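Local structure of uncharacterized protein (Staphylococcus aureus, 4YBV) at residues His17-Gly21 / Ala58-Asp62; Val23-Met27 / Leu48-Ala52; Phe66-Glu72 / Gly119-Pro125. The protein is a hot dog-fold thioesterase, which probably hydrolyses the thioester bond of acyl-thioester substrates such as acyl-coenzyme A. The protein carries 1 engineered substitution. One frame throughout, in Å; residues are numbered along the deposited sequence.

Interaction 1 (His17-Gly21 / Ala58-Asp62); sequences HQEDG and ANLID
Gln18 and Asn59 meet amide to amide, the one direct hydrogen bond between His17-Gly21 and Ala58-Asp62. Asn59 ND2 donates a nearly straight hydrogen bond to Gln18 OE1, 2.6 Å long and 165° at the hydrogen. The donor uses its own plane, with the acceptor only 3° out of the Asn59 amide, yet it comes in above the Gln18 carbonyl plane instead of along a lone pair. The side chains cross at about a right angle. Gln18 sets CG opposite the carbonyl carbon (chi1 -77°) and then runs extended, a length that lets a strand residue span the gap to the helix. Asn59, being shorter, stays close to its helix, and its ND2 also donates to a water 2.7 Å away that lies within hydrogen-bonding distance of Glu19 O. One residue further along, Leu60 lays CD2 against the turn, 3.6 Å from Gly21 N and 3.8 Å from Asp20 CG. Gly21 suits this turn because positive phi is easy for glycine. This surface contact, with no buried residue, sets strand 14-19, outermost in this chain's sheet, and the turn after it against the last turn of helix 42-60, while Leu60 also packs on His100 and Trp102 of strand 99-107.

Interaction 2 (Val23-Met27 / Leu48-Ala52); sequences VVISM and LGETA
Ile25 drives its CD1 methyl against the helix backbone at Ala52, and here the packing is tight: CD1 lies 3.5 Å from Ala52 CA, closer than ordinary van der Waals contact, and 3.8 Å from Ala52 CB. The small alanine lets the strand come this near. CG1 of Ile25 stands opposite the carbonyl carbon (chi1 -37°), which carries CD1 to the helix, where it also meets Thr51 CG2 at 3.9 Å; the other branch, CG2, touches Leu48 CD1 at 4.0 Å as the side chains slide past each other in opposite directions. Elsewhere the contacts are ordinary. Val23 touches Ala52 chiefly through its carbonyl oxygen, Val23 CB to Ala52 O at 3.8 Å, and Met27 meets Leu48 tip to tip, SD to CD1 at 4.0 Å, its flexible thioether packing also on Phe11 and Leu40. All touching residues are buried, so the contact has no solvent side. Thr51 OG1 is hydrogen-bonded to Ala47 O and to His41 of the second subunit. The axes of segments 23-27 and 48-52 approach to 8.8 Å and run roughly antiparallel (148°); apolar residues at alternate strand positions face the helix, as in the hot dog fold, whose antiparallel sheet wraps a long helix.

Interaction 3 (Phe66-Glu72 / Gly119-Pro125); sequences FIPLGLE and GTVAIKP
Ile67 and Lys124 begin an antiparallel ladder at the margin of this chain's hot dog sheet, where strand 67-77 lies beside strand 113-124 with a classic beta bulge. On the face toward helix 42-60, Pro68 is the bump: its CB rests 3.7 Å from Val121 CG1 and 4.3 Å from Ile123 CD1, filling the hollow between these branched side chains, a place that suits a compact ring. Gly70, opposite Val121, adds no bulk, while Val121 CG1 swings opposite its own backbone N (chi1 177°) and comes within 3.5 Å of Leu69 N. Phe66 completes this end, its CB 4.1 Å from Ile123 CG2 and its ring edge near Lys124 O. On the other face, Ile67 CG2 lies against Lys124 CB at 3.8 Å, and small Ala122 sits across from Leu69, its CB 4.5 Å from Leu71 CB. Farther along, Glu72 joins a strand of the second subunit, continuing the sheet across the interface, and Thr120 OG1 is hydrogen-bonded to Asn76 of the fourth subunit. The bulge forms where Leu71 and Glu72 both face Thr120: its carbonyl oxygen accepts from Leu71 N at 2.7 Å and from Glu72 N at 3.1 Å.

From the N terminus, strand 14-19 turns directly into strand 22-28, and both reach forward to helix 42-60. Interaction 1 closes the longer loop, from the first strand to the helix end; interaction 2 closes a shorter one within it, from the second strand to the middle of the helix. The strands are joined where His17 O lies 2.8 Å from Val24 N, probably a hydrogen bond. Interaction 3 follows in series, uniting the strand after the helix with the last strand. Ile61 CD1 packs against Phe66, Pro68 and Ile123, linking interactions 1 and 3. Interactions 1 and 2 tie the first two strands to the helix; interactions 2 and 3 both touch the second subunit.

Interaction 1 (His17-Gly21 / Ala58-Asp62)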
loop_
_atom_site.group_PDB
_atom_site.type_symbol
_atom_site.label_atom_id
_atom_site.label_comp_id
_atom_site.label_asym_id
_atom_site.label_seq_id
_atom_site.Cartn_x
_atom_site.Cartn_y
_atom_site.Cartn_z
ATOM N N HIS A 17 11.377 -23.098 -7.947
ATOM C CA HIS A 17 10.549 -24.030 -7.181
ATOM C C HIS A 17 9.118 -23.538 -7.102
ATOM O O HIS A 17 8.856 -22.322 -6.991
ATOM C CB HIS A 17 11.090 -24.234 -5.752
ATOM C CG HIS A 17 10.232 -25.118 -4.891
ATOM N ND1 HIS A 17 9.854 -26.393 -5.267
ATOM C CD2 HIS A 17 9.679 -24.910 -3.668
ATOM C CE1 HIS A 17 9.107 -26.925 -4.315
ATOM N NE2 HIS A 17 8.990 -26.054 -3.330
ATOM N N GLN A 18 8.207 -24.506 -7.134
ATOM C CA GLN A 18 6.777 -24.286 -7.017
ATOM C C GLN A 18 6.158 -25.383 -6.166
ATOM O O GLN A 18 6.427 -26.554 -6.401
ATOM C CB GLN A 18 6.100 -24.351 -8.382
ATOM C CG GLN A 18 6.238 -23.177 -9.251
ATOM C CD GLN A 18 5.620 -23.454 -10.613
ATOM O OE1 GLN A 18 4.695 -22.771 -11.034
ATOM N NE2 GLN A 18 6.133 -24.458 -11.301
ATOM N N GLU A 19 5.306 -25.024 -5.229
ATOM C CA GLU A 19 4.397 -26.001 -4.616
ATOM C C GLU A 19 3.160 -25.223 -4.274
ATOM O O GLU A 19 3.172 -24.015 -4.365
ATOM C CB GLU A 19 5.007 -26.678 -3.387
ATOM C CG GLU A 19 5.790 -25.749 -2.452
ATOM C CD GLU A 19 6.366 -26.476 -1.235
ATOM O OE1 GLU A 19 7.612 -26.490 -1.040
ATOM O OE2 GLU A 19 5.551 -27.029 -0.482
ATOM N N ASP A 20 2.085 -25.891 -3.907
ATOM C CA ASP A 20 0.873 -25.145 -3.576
ATOM C C ASP A 20 1.165 -24.088 -2.502
ATOM O O ASP A 20 1.818 -24.382 -1.497
ATOM C CB ASP A 20 -0.238 -26.109 -3.138
ATOM C CG ASP A 20 -0.987 -26.704 -4.334
ATOM O OD1 ASP A 20 -0.436 -26.678 -5.463
ATOM O OD2 ASP A 20 -2.134 -27.173 -4.160
ATOM N N GLY A 21 0.751 -22.838 -2.761
ATOM C CA GLY A 21 0.987 -21.732 -1.841
ATOM C C GLY A 21 2.405 -21.199 -1.813
ATOM O O GLY A 21 2.768 -20.388 -0.939
ATOM N N ALA A 58 -2.411 -18.933 -10.103
ATOM C CA ALA A 58 -2.743 -19.777 -11.247
ATOM C C ALA A 58 -2.578 -21.267 -10.889
ATOM O O ALA A 58 -3.417 -22.080 -11.258
ATOM C CB ALA A 58 -1.878 -19.425 -12.455
ATOM N N ASN A 59 -1.514 -21.603 -10.160
ATOM C CA ASN A 59 -1.289 -22.976 -9.697
ATOM C C ASN A 59 -2.333 -23.458 -8.686
ATOM O O ASN A 59 -2.536 -24.661 -8.552
ATOM C CB ASN A 59 0.105 -23.127 -9.067
ATOM C CG ASN A 59 1.203 -23.100 -10.090
ATOM O OD1 ASN A 59 0.944 -23.351 -11.267
ATOM N ND2 ASN A 59 2.456 -22.797 -9.660
ATOM N N LEU A 60 -2.965 -22.532 -7.959
ATOM C CA LEU A 60 -3.942 -22.925 -6.939
ATOM C C LEU A 60 -5.392 -23.041 -7.423
ATOM O O LEU A 60 -6.259 -23.511 -6.689
ATOM C CB LEU A 60 -3.917 -21.930 -5.777
ATOM C CG LEU A 60 -2.716 -21.919 -4.837
ATOM C CD1 LEU A 60 -2.932 -20.837 -3.825
ATOM C CD2 LEU A 60 -2.493 -23.269 -4.155
ATOM N N ILE A 61 -5.674 -22.584 -8.631
ATOM C CA ILE A 61 -7.055 -22.549 -9.081
ATOM C C ILE A 61 -7.260 -23.410 -10.316
ATOM O O ILE A 61 -6.298 -23.977 -10.884
ATOM C CB ILE A 61 -7.532 -21.100 -9.405
ATOM C CG1 ILE A 61 -6.811 -20.575 -10.646
ATOM C CG2 ILE A 61 -7.337 -20.168 -8.196
ATOM C CD1 ILE A 61 -7.327 -19.258 -11.131
ATOM N N ASP A 62 -8.520 -23.507 -10.731
ATOM C CA ASP A 62 -8.837 -24.251 -11.940
ATOM C C ASP A 62 -8.759 -23.368 -13.193
ATOM O O ASP A 62 -9.695 -22.629 -13.531
ATOM C CB ASP A 62 -10.215 -24.908 -11.790
ATOM C CG ASP A 62 -10.492 -25.949 -12.854
ATOM O OD1 ASP A 62 -10.033 -25.803 -14.006
ATOM O OD2 ASP A 62 -11.141 -26.968 -12.509
HETATM O O HOH W 1 2.873 -22.586 -7.028
#

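Interaction 2 (Val23-Met27 / Leu48-Ala52)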
loop_
_atom_site.group_PDB
_atom_site.type_symbol
_atom_site.label_atom_id
_atom_site.label_comp_id
_atom_site.label_asym_id
_atom_site.label_seq_id
_atom_site.Cartn_x
_atom_site.Cartn_y
_atom_site.Cartn_z
ATOM N N VAL A 23 5.822 -19.964 -4.420
ATOM C CA VAL A 23 6.547 -19.818 -5.680
ATOM C C VAL A 23 7.897 -19.141 -5.464
ATOM O O VAL A 23 8.005 -18.112 -4.814
ATOM C CB VAL A 23 5.727 -19.021 -6.711
ATOM C CG1 VAL A 23 6.528 -18.859 -8.002
ATOM C CG2 VAL A 23 4.436 -19.737 -6.993
ATOM N N VAL A 24 8.940 -19.727 -6.009
ATOM C CA VAL A 24 10.251 -19.129 -5.917
ATOM C C VAL A 24 10.697 -18.886 -7.357
ATOM O O VAL A 24 10.858 -19.845 -8.127
ATOM C CB VAL A 24 11.252 -20.052 -5.123
ATOM C CG1 VAL A 24 12.596 -19.361 -4.895
ATOM C CG2 VAL A 24 10.625 -20.477 -3.776
ATOM N N ILE A 25 10.854 -17.612 -7.726
ATOM C CA ILE A 25 11.359 -17.219 -9.067
ATOM C C ILE A 25 12.531 -16.289 -8.971
ATOM O O ILE A 25 12.518 -15.379 -8.163
ATOM C CB ILE A 25 10.316 -16.442 -9.891
ATOM C CG1 ILE A 25 8.932 -16.957 -9.661
ATOM C CG2 ILE A 25 10.640 -16.479 -11.354
ATOM C CD1 ILE A 25 7.982 -16.240 -10.557
ATOM N N SER A 26 13.516 -16.448 -9.834
ATOM C CA SER A 26 14.683 -15.585 -9.776
ATOM C C SER A 26 15.021 -15.004 -11.150
ATOM O O SER A 26 14.463 -15.425 -12.181
ATOM C CB SER A 26 15.905 -16.356 -9.217
ATOM O OG SER A 26 16.183 -17.496 -9.999
ATOM N N MET A 27 15.936 -14.047 -11.166
ATOM C CA MET A 27 16.363 -13.440 -12.430
ATOM C C MET A 27 17.688 -12.765 -12.222
ATOM O O MET A 27 17.994 -12.366 -11.094
ATOM C CB MET A 27 15.304 -12.440 -12.947
ATOM C CG MET A 27 15.244 -11.145 -12.144
ATOM S SD MET A 27 13.886 -10.033 -12.677
ATOM C CE MET A 27 14.283 -8.581 -11.775
ATOM N N LEU A 48 8.915 -8.840 -10.945
ATOM C CA LEU A 48 9.230 -10.230 -10.535
ATOM C C LEU A 48 8.241 -10.710 -9.459
ATOM O O LEU A 48 7.644 -11.778 -9.589
ATOM C CB LEU A 48 10.651 -10.303 -10.024
ATOM C CG LEU A 48 11.224 -11.686 -9.639
ATOM C CD1 LEU A 48 11.389 -12.561 -10.869
ATOM C CD2 LEU A 48 12.557 -11.480 -8.978
ATOM N N GLY A 49 8.035 -9.898 -8.418
ATOM C CA GLY A 49 7.036 -10.226 -7.390
ATOM C C GLY A 49 5.614 -10.487 -7.890
ATOM O O GLY A 49 4.940 -11.495 -7.514
ATOM N N GLU A 50 5.119 -9.586 -8.743
ATOM C CA GLU A 50 3.775 -9.757 -9.292
ATOM C C GLU A 50 3.694 -11.034 -10.132
ATOM O O GLU A 50 2.686 -11.767 -10.062
ATOM C CB GLU A 50 3.324 -8.548 -10.131
ATOM C CG GLU A 50 1.896 -8.741 -10.647
ATOM C CD GLU A 50 1.136 -7.437 -10.927
ATOM O OE1 GLU A 50 1.601 -6.343 -10.547
ATOM O OE2 GLU A 50 0.060 -7.509 -11.550
ATOM N N THR A 51 4.757 -11.305 -10.899
ATOM C CA THR A 51 4.836 -12.566 -11.651
ATOM C C THR A 51 4.719 -13.767 -10.691
ATOM O O THR A 51 3.982 -14.720 -10.954
ATOM C CB THR A 51 6.144 -12.669 -12.450
ATOM O OG1 THR A 51 6.236 -11.543 -13.359
ATOM C CG2 THR A 51 6.186 -13.984 -13.234
ATOM N N ALA A 52 5.429 -13.689 -9.570
ATOM C CA ALA A 52 5.456 -14.809 -8.623
ATOM C C ALA A 52 4.068 -15.062 -8.073
ATOM O O ALA A 52 3.612 -16.220 -8.044
ATOM C CB ALA A 52 6.480 -14.556 -7.490
#

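Interaction 3 (Phe66-Glu72 / Gly119-Pro125)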
loop_
_atom_site.group_PDB
_atom_site.type_symbol
_atom_site.label_atom_id
_atom_site.label_comp_id
_atom_site.label_asym_id
_atom_site.label_seq_id
_atom_site.Cartn_x
_atom_site.Cartn_y
_atom_site.Cartn_z
ATOM N N PHE A 66 -11.355 -20.478 -14.515
ATOM C CA PHE A 66 -11.002 -19.265 -13.780
ATOM C C PHE A 66 -9.708 -18.630 -14.274
ATOM O O PHE A 66 -8.936 -19.238 -15.019
ATOM C CB PHE A 66 -10.907 -19.560 -12.281
ATOM C CG PHE A 66 -12.219 -19.941 -11.659
ATOM C CD1 PHE A 66 -13.158 -18.971 -11.345
ATOM C CD2 PHE A 66 -12.518 -21.263 -11.409
ATOM C CE1 PHE A 66 -14.374 -19.315 -10.784
ATOM C CE2 PHE A 66 -13.728 -21.612 -10.847
ATOM C CZ PHE A 66 -14.657 -20.635 -10.531
ATOM N N ILE A 67 -9.485 -17.386 -13.865
ATOM C CA ILE A 67 -8.270 -16.696 -14.250
ATOM C C ILE A 67 -7.805 -15.778 -13.109
ATOM O O ILE A 67 -8.598 -15.014 -12.554
ATOM C CB ILE A 67 -8.484 -15.902 -15.558
ATOM C CG1 ILE A 67 -7.190 -15.210 -15.985
ATOM C CG2 ILE A 67 -9.635 -14.887 -15.420
ATOM C CD1 ILE A 67 -6.147 -16.149 -16.524
ATOM N N PRO A 68 -6.525 -15.875 -12.727
ATOM C CA PRO A 68 -6.074 -14.935 -11.695
ATOM C C PRO A 68 -5.779 -13.548 -12.321
ATOM O O PRO A 68 -5.246 -13.441 -13.431
ATOM C CB PRO A 68 -4.800 -15.599 -11.154
ATOM C CG PRO A 68 -4.239 -16.339 -12.355
ATOM C CD PRO A 68 -5.442 -16.775 -13.176
ATOM N N LEU A 69 -6.126 -12.496 -11.597
ATOM C CA LEU A 69 -5.921 -11.134 -12.082
ATOM C C LEU A 69 -5.342 -10.259 -10.963
ATOM O O LEU A 69 -6.012 -10.067 -9.937
ATOM C CB LEU A 69 -7.263 -10.593 -12.576
ATOM C CG LEU A 69 -7.500 -9.390 -13.468
ATOM C CD1 LEU A 69 -8.727 -9.667 -14.308
ATOM C CD2 LEU A 69 -7.771 -8.216 -12.601
ATOM N N GLY A 70 -4.122 -9.737 -11.138
ATOM C CA GLY A 70 -3.525 -8.845 -10.145
ATOM C C GLY A 70 -4.479 -7.698 -9.868
ATOM O O GLY A 70 -4.982 -7.099 -10.810
ATOM N N LEU A 71 -4.766 -7.405 -8.596
ATOM C CA LEU A 71 -5.723 -6.353 -8.254
ATOM C C LEU A 71 -4.997 -5.176 -7.600
ATOM O O LEU A 71 -5.191 -4.021 -7.985
ATOM C CB LEU A 71 -6.820 -6.887 -7.309
ATOM C CG LEU A 71 -7.972 -5.940 -6.967
ATOM C CD1 LEU A 71 -8.738 -5.595 -8.229
ATOM C CD2 LEU A 71 -8.922 -6.537 -5.920
ATOM N N GLU A 72 -4.152 -5.503 -6.626
ATOM C CA GLU A 72 -3.462 -4.495 -5.810
ATOM C C GLU A 72 -2.078 -5.025 -5.461
ATOM O O GLU A 72 -1.933 -6.183 -5.104
ATOM C CB GLU A 72 -4.259 -4.179 -4.526
ATOM C CG GLU A 72 -4.136 -2.726 -4.046
ATOM C CD GLU A 72 -2.892 -2.523 -3.214
ATOM O OE1 GLU A 72 -2.337 -3.564 -2.762
ATOM O OE2 GLU A 72 -2.441 -1.353 -3.056
ATOM N N GLY A 119 0.733 -8.769 -2.373
ATOM C CA GLY A 119 -0.137 -8.681 -3.526
ATOM C C GLY A 119 -1.506 -9.297 -3.365
ATOM O O GLY A 119 -1.679 -10.325 -2.731
ATOM N N THR A 120 -2.492 -8.635 -3.931
ATOM C CA THR A 120 -3.856 -9.090 -3.927
ATOM C C THR A 120 -4.339 -9.425 -5.312
ATOM O O THR A 120 -4.413 -8.547 -6.195
ATOM C CB THR A 120 -4.805 -8.057 -3.365
ATOM O OG1 THR A 120 -4.367 -7.687 -2.063
ATOM C CG2 THR A 120 -6.215 -8.649 -3.320
ATOM N N VAL A 121 -4.693 -10.701 -5.474
ATOM C CA VAL A 121 -5.061 -11.260 -6.765
ATOM C C VAL A 121 -6.528 -11.658 -6.818
ATOM O O VAL A 121 -6.957 -12.521 -6.062
ATOM C CB VAL A 121 -4.214 -12.508 -7.109
ATOM C CG1 VAL A 121 -4.674 -13.110 -8.442
ATOM C CG2 VAL A 121 -2.756 -12.166 -7.116
ATOM N N ALA A 122 -7.285 -11.055 -7.734
ATOM C CA ALA A 122 -8.694 -11.391 -7.898
ATOM C C ALA A 122 -8.822 -12.675 -8.713
ATOM O O ALA A 122 -8.075 -12.870 -9.682
ATOM C CB ALA A 122 -9.448 -10.248 -8.581
ATOM N N ILE A 123 -9.744 -13.558 -8.325
ATOM C CA ILE A 123 -9.948 -14.783 -9.098
ATOM C C ILE A 123 -11.236 -14.615 -9.902
ATOM O O ILE A 123 -12.319 -14.475 -9.335
ATOM C CB ILE A 123 -9.991 -16.049 -8.193
ATOM C CG1 ILE A 123 -8.844 -16.036 -7.178
ATOM C CG2 ILE A 123 -9.895 -17.315 -9.031
ATOM C CD1 ILE A 123 -7.467 -16.045 -7.800
ATOM N N LYS A 124 -11.095 -14.577 -11.227
ATOM C CA LYS A 124 -12.193 -14.226 -12.134
ATOM C C LYS A 124 -12.555 -15.374 -13.084
ATOM O O LYS A 124 -11.714 -16.215 -13.385
ATOM C CB LYS A 124 -11.834 -12.964 -12.953
ATOM C CG LYS A 124 -11.961 -11.616 -12.198
ATOM C CD LYS A 124 -13.214 -10.849 -12.660
ATOM C CE LYS A 124 -13.418 -9.488 -11.952
ATOM N NZ LYS A 124 -13.823 -9.533 -10.513
ATOM N N PRO A 125 -13.820 -15.427 -13.534
ATOM C CA PRO A 125 -14.233 -16.320 -14.629
ATOM C C PRO A 125 -13.771 -15.836 -16.016
ATOM O O PRO A 125 -13.221 -16.633 -16.802
ATOM C CB PRO A 125 -15.766 -16.310 -14.529
ATOM C CG PRO A 125 -16.067 -15.846 -13.113
ATOM C CD PRO A 125 -14.970 -14.884 -12.791
HETATM O O HOH W 2 -1.826 -6.251 -1.734
#